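Local coordinates for tRNA-splicing ligase RtcB (Thermus thermophilus, PDB 2EPG), which probably joins RNA ends bearing a 2',3'-cyclic phosphate or 3'-phosphate to 5'-hydroxyl ends, using GTP and manganese, as in other RtcB ligases, at residues A[194-197]-A[198-201]; A[282-285]-A[286-289]; A[289-292]-A[293-297]. All blocks are in the same frame, centred on the assembly; numbering follows the deposited sequence.

Contact 1 (A[194-197]-A[198-201])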
ATOM      1  N   LYS A 194     -22.036   5.440   4.864  1.00 34.31           N
ATOM      2  CA  LYS A 194     -21.965   4.986   3.477  1.00 31.68           C
ATOM      3  C   LYS A 194     -21.414   3.567   3.368  1.00 31.25           C
ATOM      4  O   LYS A 194     -21.324   2.999   2.276  1.00 32.26           O
ATOM      5  CB  LYS A 194     -21.099   5.956   2.671  1.00 31.88           C
ATOM      6  CG  LYS A 194     -21.447   7.432   2.911  1.00 32.88           C
ATOM      7  CD  LYS A 194     -22.876   7.762   2.474  1.00 36.73           C
ATOM      8  CE  LYS A 194     -23.181   9.241   2.662  1.00 38.15           C
ATOM      9  NZ  LYS A 194     -24.346   9.650   1.837  1.00 42.92           N
ATOM     10  N   VAL A 195     -21.036   2.993   4.502  1.00 31.36           N
ATOM     11  CA  VAL A 195     -20.516   1.623   4.536  1.00 32.17           C
ATOM     12  C   VAL A 195     -21.716   0.710   4.805  1.00 33.87           C
ATOM     13  O   VAL A 195     -22.440   0.911   5.779  1.00 32.51           O
ATOM     14  CB  VAL A 195     -19.473   1.472   5.660  1.00 31.11           C
ATOM     15  CG1 VAL A 195     -19.031   0.011   5.792  1.00 29.70           C
ATOM     16  CG2 VAL A 195     -18.282   2.376   5.374  1.00 30.81           C
ATOM     17  N   SER A 196     -21.927  -0.284   3.947  1.00 35.07           N
ATOM     18  CA  SER A 196     -23.071  -1.191   4.095  1.00 35.58           C
ATOM     19  C   SER A 196     -23.001  -2.012   5.364  1.00 37.17           C
ATOM     20  O   SER A 196     -21.917  -2.242   5.909  1.00 37.15           O
ATOM     21  CB  SER A 196     -23.177  -2.136   2.891  1.00 34.85           C
ATOM     22  OG  SER A 196     -22.218  -3.170   2.964  1.00 34.91           O
ATOM     23  N   GLU A 197     -24.164  -2.455   5.834  1.00 37.99           N
ATOM     24  CA  GLU A 197     -24.239  -3.262   7.048  1.00 39.03           C
ATOM     25  C   GLU A 197     -23.380  -4.485   6.875  1.00 37.77           C
ATOM     26  O   GLU A 197     -22.663  -4.885   7.782  1.00 37.59           O
ATOM     27  CB  GLU A 197     -25.667  -3.745   7.312  1.00 42.23           C
ATOM     28  CG  GLU A 197     -26.698  -2.663   7.447  1.00 48.09           C
ATOM     29  CD  GLU A 197     -28.036  -3.240   7.833  1.00 51.14           C
ATOM     30  OE1 GLU A 197     -28.145  -3.731   8.973  1.00 55.30           O
ATOM     31  OE2 GLU A 197     -28.968  -3.221   7.000  1.00 53.11           O
ATOM     32  N   ARG A 198     -23.479  -5.088   5.697  1.00 36.86           N
ATOM     33  CA  ARG A 198     -22.724  -6.286   5.388  1.00 37.48           C
ATOM     34  C   ARG A 198     -21.213  -6.051   5.501  1.00 38.23           C
ATOM     35  O   ARG A 198     -20.493  -6.876   6.069  1.00 38.49           O
ATOM     36  CB  ARG A 198     -23.087  -6.758   3.985  1.00 37.40           C
ATOM     37  CG  ARG A 198     -22.326  -7.967   3.521  1.00 40.87           C
ATOM     38  CD  ARG A 198     -22.836  -8.395   2.162  1.00 42.97           C
ATOM     39  NE  ARG A 198     -22.111  -9.548   1.643  1.00 46.56           N
ATOM     40  CZ  ARG A 198     -22.496 -10.234   0.571  1.00 48.76           C
ATOM     41  NH1 ARG A 198     -21.785 -11.272   0.151  1.00 50.32           N
ATOM     42  NH2 ARG A 198     -23.606  -9.887  -0.068  1.00 50.18           N
ATOM     43  N   ALA A 199     -20.732  -4.935   4.958  1.00 37.58           N
ATOM     44  CA  ALA A 199     -19.306  -4.632   5.027  1.00 38.15           C
ATOM     45  C   ALA A 199     -18.909  -4.397   6.477  1.00 37.64           C
ATOM     46  O   ALA A 199     -17.893  -4.889   6.945  1.00 36.66           O
ATOM     47  CB  ALA A 199     -18.991  -3.402   4.183  1.00 37.61           C
ATOM     48  N   PHE A 200     -19.732  -3.651   7.194  1.00 40.23           N
ATOM     49  CA  PHE A 200     -19.449  -3.349   8.584  1.00 44.58           C
ATOM     50  C   PHE A 200     -19.309  -4.585   9.474  1.00 47.35           C
ATOM     51  O   PHE A 200     -18.318  -4.725  10.195  1.00 48.22           O
ATOM     52  CB  PHE A 200     -20.532  -2.431   9.142  1.00 46.26           C
ATOM     53  CG  PHE A 200     -20.279  -1.993  10.541  1.00 48.60           C
ATOM     54  CD1 PHE A 200     -20.389  -2.897  11.598  1.00 48.69           C
ATOM     55  CD2 PHE A 200     -19.895  -0.682  10.809  1.00 50.52           C
ATOM     56  CE1 PHE A 200     -20.121  -2.501  12.901  1.00 50.20           C
ATOM     57  CE2 PHE A 200     -19.623  -0.271  12.110  1.00 51.85           C
ATOM     58  CZ  PHE A 200     -19.737  -1.185  13.159  1.00 51.84           C
ATOM     59  N   GLU A 201     -20.301  -5.472   9.434  1.00 48.58           N
ATOM     60  CA  GLU A 201     -20.280  -6.690  10.242  1.00 50.64           C
ATOM     61  C   GLU A 201     -19.223  -7.684   9.766  1.00 51.99           C
ATOM     62  O   GLU A 201     -18.659  -8.429  10.560  1.00 51.57           O
ATOM     63  CB  GLU A 201     -21.653  -7.376  10.212  1.00 52.52           C
ATOM     64  CG  GLU A 201     -22.784  -6.581  10.861  1.00 55.60           C
ATOM     65  CD  GLU A 201     -24.144  -7.259  10.704  1.00 59.31           C
ATOM     66  OE1 GLU A 201     -25.156  -6.675  11.156  1.00 59.69           O
ATOM     67  OE2 GLU A 201     -24.204  -8.375  10.129  1.00 59.78           O
TER
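Val-195 meets Ala-199 across a helix N-cap, where the chain leaves a loop and enters helix 197-203. The pair forms a small apolar contact, Val-195 CG1 lying 3.8 Å from Ala-199 CB; CG1 stands anti to the backbone N (chi1 174°), which brings it over the first helical turn, and the side chain also packs on Ala-296 of helix 288-321. Ser-196 is the N-cap. Its chi1 of 77° sets OG between the backbone N and the carbonyl carbon, and from there Ser-196 OG accepts from Ala-199 N at 3.0 Å. The same hydroxyl is bonded to Asp-259 OD1 on helix 250-265, so the cap also ties the helix start to that neighbour. An alanine here would remove OG and would probably leave the N-H of Ala-199 without its cap and Asp-259 without this partner. Ser-196 O opens the helical bonding pattern, accepting from Phe-200 N at 2.9 Å, while the Phe-200 ring is carried away to pack on helix 153-162. Glu-197 supplies the next i to i+4 bond. Its carbonyl receives Glu-201 N almost straight on (176° at the hydrogen), and the Glu-201 side chain starts alongside that carbonyl, with CG 3.5 Å from Glu-197 O.

Contact 2 (A[282-285]-A[286-289])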
ATOM      1  N   ALA A 282     -17.119   3.280 -13.311  1.00 32.60           N
ATOM      2  CA  ALA A 282     -16.784   4.513 -12.592  1.00 31.01           C
ATOM      3  C   ALA A 282     -17.970   5.473 -12.512  1.00 30.80           C
ATOM      4  O   ALA A 282     -18.939   5.319 -13.236  1.00 30.39           O
ATOM      5  CB  ALA A 282     -15.613   5.215 -13.283  1.00 29.09           C
ATOM      6  N   ALA A 283     -17.864   6.477 -11.645  1.00 29.26           N
ATOM      7  CA  ALA A 283     -18.911   7.472 -11.481  1.00 27.44           C
ATOM      8  C   ALA A 283     -18.240   8.822 -11.275  1.00 28.26           C
ATOM      9  O   ALA A 283     -17.097   8.898 -10.817  1.00 28.64           O
ATOM     10  CB  ALA A 283     -19.795   7.132 -10.255  1.00 29.21           C
ATOM     11  N   PRO A 284     -18.936   9.909 -11.628  1.00 28.68           N
ATOM     12  CA  PRO A 284     -18.335  11.225 -11.444  1.00 26.88           C
ATOM     13  C   PRO A 284     -17.989  11.419  -9.983  1.00 27.05           C
ATOM     14  O   PRO A 284     -18.780  11.085  -9.094  1.00 28.75           O
ATOM     15  CB  PRO A 284     -19.440  12.180 -11.894  1.00 25.92           C
ATOM     16  CG  PRO A 284     -20.172  11.378 -12.933  1.00 25.16           C
ATOM     17  CD  PRO A 284     -20.244  10.012 -12.306  1.00 26.39           C
ATOM     18  N   ILE A 285     -16.793  11.940  -9.745  1.00 26.58           N
ATOM     19  CA  ILE A 285     -16.325  12.223  -8.402  1.00 26.10           C
ATOM     20  C   ILE A 285     -17.353  13.121  -7.704  1.00 27.49           C
ATOM     21  O   ILE A 285     -17.661  12.928  -6.532  1.00 26.43           O
ATOM     22  CB  ILE A 285     -14.945  12.937  -8.466  1.00 26.75           C
ATOM     23  CG1 ILE A 285     -13.853  11.931  -8.841  1.00 23.45           C
ATOM     24  CG2 ILE A 285     -14.624  13.609  -7.139  1.00 23.89           C
ATOM     25  CD1 ILE A 285     -12.624  12.573  -9.406  1.00 23.61           C
ATOM     26  N   LYS A 286     -17.924  14.076  -8.437  1.00 28.68           N
ATOM     27  CA  LYS A 286     -18.905  14.991  -7.839  1.00 30.17           C
ATOM     28  C   LYS A 286     -20.364  14.524  -7.770  1.00 31.34           C
ATOM     29  O   LYS A 286     -21.232  15.286  -7.353  1.00 33.63           O
ATOM     30  CB  LYS A 286     -18.869  16.339  -8.548  1.00 32.38           C
ATOM     31  CG  LYS A 286     -17.646  17.186  -8.243  1.00 33.61           C
ATOM     32  CD  LYS A 286     -17.753  18.483  -9.037  1.00 36.51           C
ATOM     33  CE  LYS A 286     -16.624  19.435  -8.753  1.00 37.62           C
ATOM     34  NZ  LYS A 286     -16.804  20.660  -9.585  1.00 43.57           N
ATOM     35  N   SER A 287     -20.632  13.289  -8.187  1.00 30.36           N
ATOM     36  CA  SER A 287     -21.976  12.723  -8.164  1.00 28.95           C
ATOM     37  C   SER A 287     -22.251  12.100  -6.800  1.00 31.50           C
ATOM     38  O   SER A 287     -21.316  11.765  -6.069  1.00 31.45           O
ATOM     39  CB  SER A 287     -22.087  11.604  -9.200  1.00 28.69           C
ATOM     40  OG  SER A 287     -21.343  10.460  -8.754  1.00 26.11           O
ATOM     41  N   PRO A 288     -23.541  11.931  -6.439  1.00 32.09           N
ATOM     42  CA  PRO A 288     -23.888  11.329  -5.153  1.00 31.94           C
ATOM     43  C   PRO A 288     -23.215   9.971  -4.980  1.00 29.45           C
ATOM     44  O   PRO A 288     -22.618   9.700  -3.948  1.00 32.99           O
ATOM     45  CB  PRO A 288     -25.415  11.235  -5.220  1.00 32.34           C
ATOM     46  CG  PRO A 288     -25.762  12.496  -5.934  1.00 32.77           C
ATOM     47  CD  PRO A 288     -24.736  12.527  -7.072  1.00 33.54           C
ATOM     48  N   GLU A 289     -23.294   9.129  -5.999  1.00 28.53           N
ATOM     49  CA  GLU A 289     -22.686   7.811  -5.939  1.00 28.93           C
ATOM     50  C   GLU A 289     -21.157   7.874  -5.816  1.00 28.05           C
ATOM     51  O   GLU A 289     -20.544   7.062  -5.102  1.00 26.37           O
ATOM     52  CB  GLU A 289     -23.067   6.993  -7.182  1.00 32.77           C
ATOM     53  CG  GLU A 289     -24.570   6.779  -7.345  1.00 37.91           C
ATOM     54  CD  GLU A 289     -25.286   7.971  -7.960  1.00 38.75           C
ATOM     55  OE1 GLU A 289     -26.527   7.915  -8.093  1.00 44.15           O
ATOM     56  OE2 GLU A 289     -24.626   8.964  -8.317  1.00 42.63           O
TER
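Pro-284 and Ser-287 carry this contact, the first and last residues of a type I beta turn that leads from strand 283-284 into helix 288-321. Two hydrogen bonds converge on one acceptor, Pro-284 O. The backbone bond that closes the turn comes from Ser-287 N at 3.0 Å and reaches the oxygen from above the carbonyl plane, 66° out of it. The second comes from the hydroxyl of the same serine: Ser-287 OG donates to Pro-284 O at 2.7 Å, this time in the carbonyl plane and on a lone pair. The two donors therefore address different regions of one oxygen. With chi1 at 72°, OG is folded back over its own backbone, where it can serve both ends of the junction, since it also accepts from Gly-290 N and makes Ser-287 the N-cap of the helix.

The remaining contacts are van der Waals. The pyrrolidine ring of Pro-284 lies against the serine, Pro-284 CB standing 3.8 Å from Ser-287 CB and Pro-284 CD 3.7 Å from Ser-287 OG. The methyl group of Ala-283 approaches the hydroxyl more loosely, with CB 4.0 Å from Ser-287 OG.

The turn is packed between several elements. Ala-283 forms a backbone hydrogen bond with Val-98 of the short partner strand 97-98, and Ile-285 one with Gly-96. Tyr-271 of helix 268-271 touches Pro-284 and Ser-287, while Phe-264 of helix 250-265 touches Ala-283.

Contact 3 (A[289-292]-A[293-297])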
ATOM      1  N   GLU A 289     -23.294   9.129  -5.999  1.00 28.53           N
ATOM      2  CA  GLU A 289     -22.686   7.811  -5.939  1.00 28.93           C
ATOM      3  C   GLU A 289     -21.157   7.874  -5.816  1.00 28.05           C
ATOM      4  O   GLU A 289     -20.544   7.062  -5.102  1.00 26.37           O
ATOM      5  CB  GLU A 289     -23.067   6.993  -7.182  1.00 32.77           C
ATOM      6  CG  GLU A 289     -24.570   6.779  -7.345  1.00 37.91           C
ATOM      7  CD  GLU A 289     -25.286   7.971  -7.960  1.00 38.75           C
ATOM      8  OE1 GLU A 289     -26.527   7.915  -8.093  1.00 44.15           O
ATOM      9  OE2 GLU A 289     -24.626   8.964  -8.317  1.00 42.63           O
ATOM     10  N   GLY A 290     -20.548   8.818  -6.534  1.00 25.63           N
ATOM     11  CA  GLY A 290     -19.110   8.970  -6.481  1.00 25.42           C
ATOM     12  C   GLY A 290     -18.715   9.386  -5.081  1.00 24.83           C
ATOM     13  O   GLY A 290     -17.843   8.784  -4.464  1.00 23.90           O
ATOM     14  N   GLN A 291     -19.386  10.414  -4.574  1.00 26.15           N
ATOM     15  CA  GLN A 291     -19.135  10.922  -3.232  1.00 26.20           C
ATOM     16  C   GLN A 291     -19.327   9.856  -2.168  1.00 27.22           C
ATOM     17  O   GLN A 291     -18.551   9.786  -1.204  1.00 26.25           O
ATOM     18  CB  GLN A 291     -20.072  12.091  -2.934  1.00 28.32           C
ATOM     19  CG  GLN A 291     -19.716  13.369  -3.669  1.00 32.44           C
ATOM     20  CD  GLN A 291     -18.464  14.005  -3.105  1.00 36.34           C
ATOM     21  OE1 GLN A 291     -18.443  14.430  -1.949  1.00 38.11           O
ATOM     22  NE2 GLN A 291     -17.407  14.055  -3.907  1.00 36.76           N
ATOM     23  N   ASP A 292     -20.359   9.025  -2.323  1.00 27.56           N
ATOM     24  CA  ASP A 292     -20.617   7.990  -1.325  1.00 26.56           C
ATOM     25  C   ASP A 292     -19.509   6.950  -1.275  1.00 26.58           C
ATOM     26  O   ASP A 292     -19.066   6.567  -0.193  1.00 24.91           O
ATOM     27  CB  ASP A 292     -21.951   7.302  -1.592  1.00 28.90           C
ATOM     28  CG  ASP A 292     -23.147   8.159  -1.189  1.00 33.05           C
ATOM     29  OD1 ASP A 292     -24.280   7.719  -1.435  1.00 35.78           O
ATOM     30  OD2 ASP A 292     -22.970   9.254  -0.623  1.00 33.62           O
ATOM     31  N   TYR A 293     -19.065   6.495  -2.442  1.00 27.25           N
ATOM     32  CA  TYR A 293     -18.000   5.499  -2.502  1.00 29.25           C
ATOM     33  C   TYR A 293     -16.728   6.050  -1.878  1.00 28.65           C
ATOM     34  O   TYR A 293     -16.033   5.350  -1.123  1.00 29.65           O
ATOM     35  CB  TYR A 293     -17.699   5.082  -3.952  1.00 28.70           C
ATOM     36  CG  TYR A 293     -16.399   4.288  -4.073  1.00 31.70           C
ATOM     37  CD1 TYR A 293     -16.279   3.019  -3.496  1.00 29.66           C
ATOM     38  CD2 TYR A 293     -15.272   4.841  -4.695  1.00 31.10           C
ATOM     39  CE1 TYR A 293     -15.082   2.319  -3.525  1.00 29.53           C
ATOM     40  CE2 TYR A 293     -14.053   4.146  -4.725  1.00 31.83           C
ATOM     41  CZ  TYR A 293     -13.964   2.884  -4.137  1.00 32.20           C
ATOM     42  OH  TYR A 293     -12.757   2.193  -4.141  1.00 29.37           O
ATOM     43  N   LEU A 294     -16.423   7.304  -2.186  1.00 27.69           N
ATOM     44  CA  LEU A 294     -15.215   7.923  -1.655  1.00 28.66           C
ATOM     45  C   LEU A 294     -15.286   7.967  -0.139  1.00 28.78           C
ATOM     46  O   LEU A 294     -14.291   7.704   0.537  1.00 27.65           O
ATOM     47  CB  LEU A 294     -15.021   9.332  -2.235  1.00 26.15           C
ATOM     48  CG  LEU A 294     -14.391   9.356  -3.638  1.00 28.42           C
ATOM     49  CD1 LEU A 294     -14.502  10.751  -4.250  1.00 27.41           C
ATOM     50  CD2 LEU A 294     -12.925   8.927  -3.545  1.00 25.93           C
ATOM     51  N   GLN A 295     -16.468   8.273   0.402  1.00 28.36           N
ATOM     52  CA  GLN A 295     -16.623   8.319   1.852  1.00 27.74           C
ATOM     53  C   GLN A 295     -16.522   6.946   2.486  1.00 25.30           C
ATOM     54  O   GLN A 295     -15.963   6.801   3.564  1.00 27.53           O
ATOM     55  CB  GLN A 295     -17.957   8.964   2.223  1.00 29.26           C
ATOM     56  CG  GLN A 295     -17.980  10.452   2.028  1.00 32.68           C
ATOM     57  CD  GLN A 295     -19.397  11.001   2.029  1.00 35.57           C
ATOM     58  OE1 GLN A 295     -20.240  10.571   2.816  1.00 38.37           O
ATOM     59  NE2 GLN A 295     -19.657  11.960   1.158  1.00 36.23           N
ATOM     60  N   ALA A 296     -17.075   5.938   1.822  1.00 27.16           N
ATOM     61  CA  ALA A 296     -17.038   4.560   2.320  1.00 26.71           C
ATOM     62  C   ALA A 296     -15.630   3.955   2.151  1.00 26.51           C
ATOM     63  O   ALA A 296     -15.162   3.150   2.965  1.00 23.01           O
ATOM     64  CB  ALA A 296     -18.073   3.713   1.559  1.00 26.07           C
HETATM   65  N   MSE A 297     -14.969   4.338   1.068  1.00 26.99           N
HETATM   66  CA  MSE A 297     -13.616   3.852   0.797  1.00 30.01           C
HETATM   67  C   MSE A 297     -12.681   4.408   1.868  1.00 26.35           C
HETATM   68  O   MSE A 297     -11.825   3.705   2.380  1.00 26.65           O
HETATM   69  CB  MSE A 297     -13.174   4.307  -0.598  1.00 30.53           C
HETATM   70  CG  MSE A 297     -11.838   3.770  -1.036  1.00 40.20           C
HETATM   71 SE   MSE A 297     -10.737   5.265  -1.636  1.00 54.14          SE
HETATM   72  CE  MSE A 297     -11.419   5.449  -3.410  1.00 50.68           C
TER
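The first turns of the long helix 288-321 form this contact, an alpha-helical ladder in which Glu-289, Gly-290, Gln-291 and Asp-292 each accept from the residue four places on. The regularity is seen in the four bonds, from Tyr-293 N to Glu-289 O at 3.1 Å through to Ala-296 N to Asp-292 O at 2.9 Å. Side chains of the later turn rest on these carbonyls: Leu-294 CG lies 3.6 Å from Gly-290 O, and Ala-296 CB sits over Asp-292 O.

The side chains of Gln-291 and Gln-295 cross at a slant, their amide planes 72° apart. Gln-295 lays its stem along the preceding turn, CG coming within 3.3 Å of Gln-291 O, and its NE2 stands 4.1 Å from Gln-291 CB. Gln-291 is bent at chi2 (-72°), which curls its amide back toward the helix start, where NE2 donates to Ile-285 O.

Asp-292 holds its carboxylate off the helix, with a salt bridge from each oxygen: OD2 to Lys-194 and OD1 to Arg-263. Two cations sharing one carboxylate would be expected to favour its charged form. Tyr-293 points its ring elsewhere, toward Tyr-260 and Val-103; its side chain is about 8 Å from that of Asn-340, a predicted GMP-binding residue, so this turn lies near the probable nucleotide site without being assigned to it. One face of the Tyr-293 ring is met, near its rim, by CB of selenomethionine Met-297, 3.9 Å above the plane.

From the N terminus, contact 1 comes first, starting helix 197-203 out of a loop; contacts 2 and 3 follow in series some eighty residues later. None nests within or crosses another: each closes only a turn of chain. Contact 2 ends on Glu-289, where contact 3 begins, so strand 283-284 runs through its turn directly into helix 288-321, and Ile-285 CG2 packs on Leu-294 CD1 at 4.1 Å. Contact 1 is far away in sequence yet touches contact 3, Lys-194 NZ reaching Asp-292 OD2 at 2.8 Å, while its nearest atoms remain about 6 Å from those of contact 2. Helix 288-321 thus joins the loop before helix 197-203 to the 97-98/283-284 strand pair.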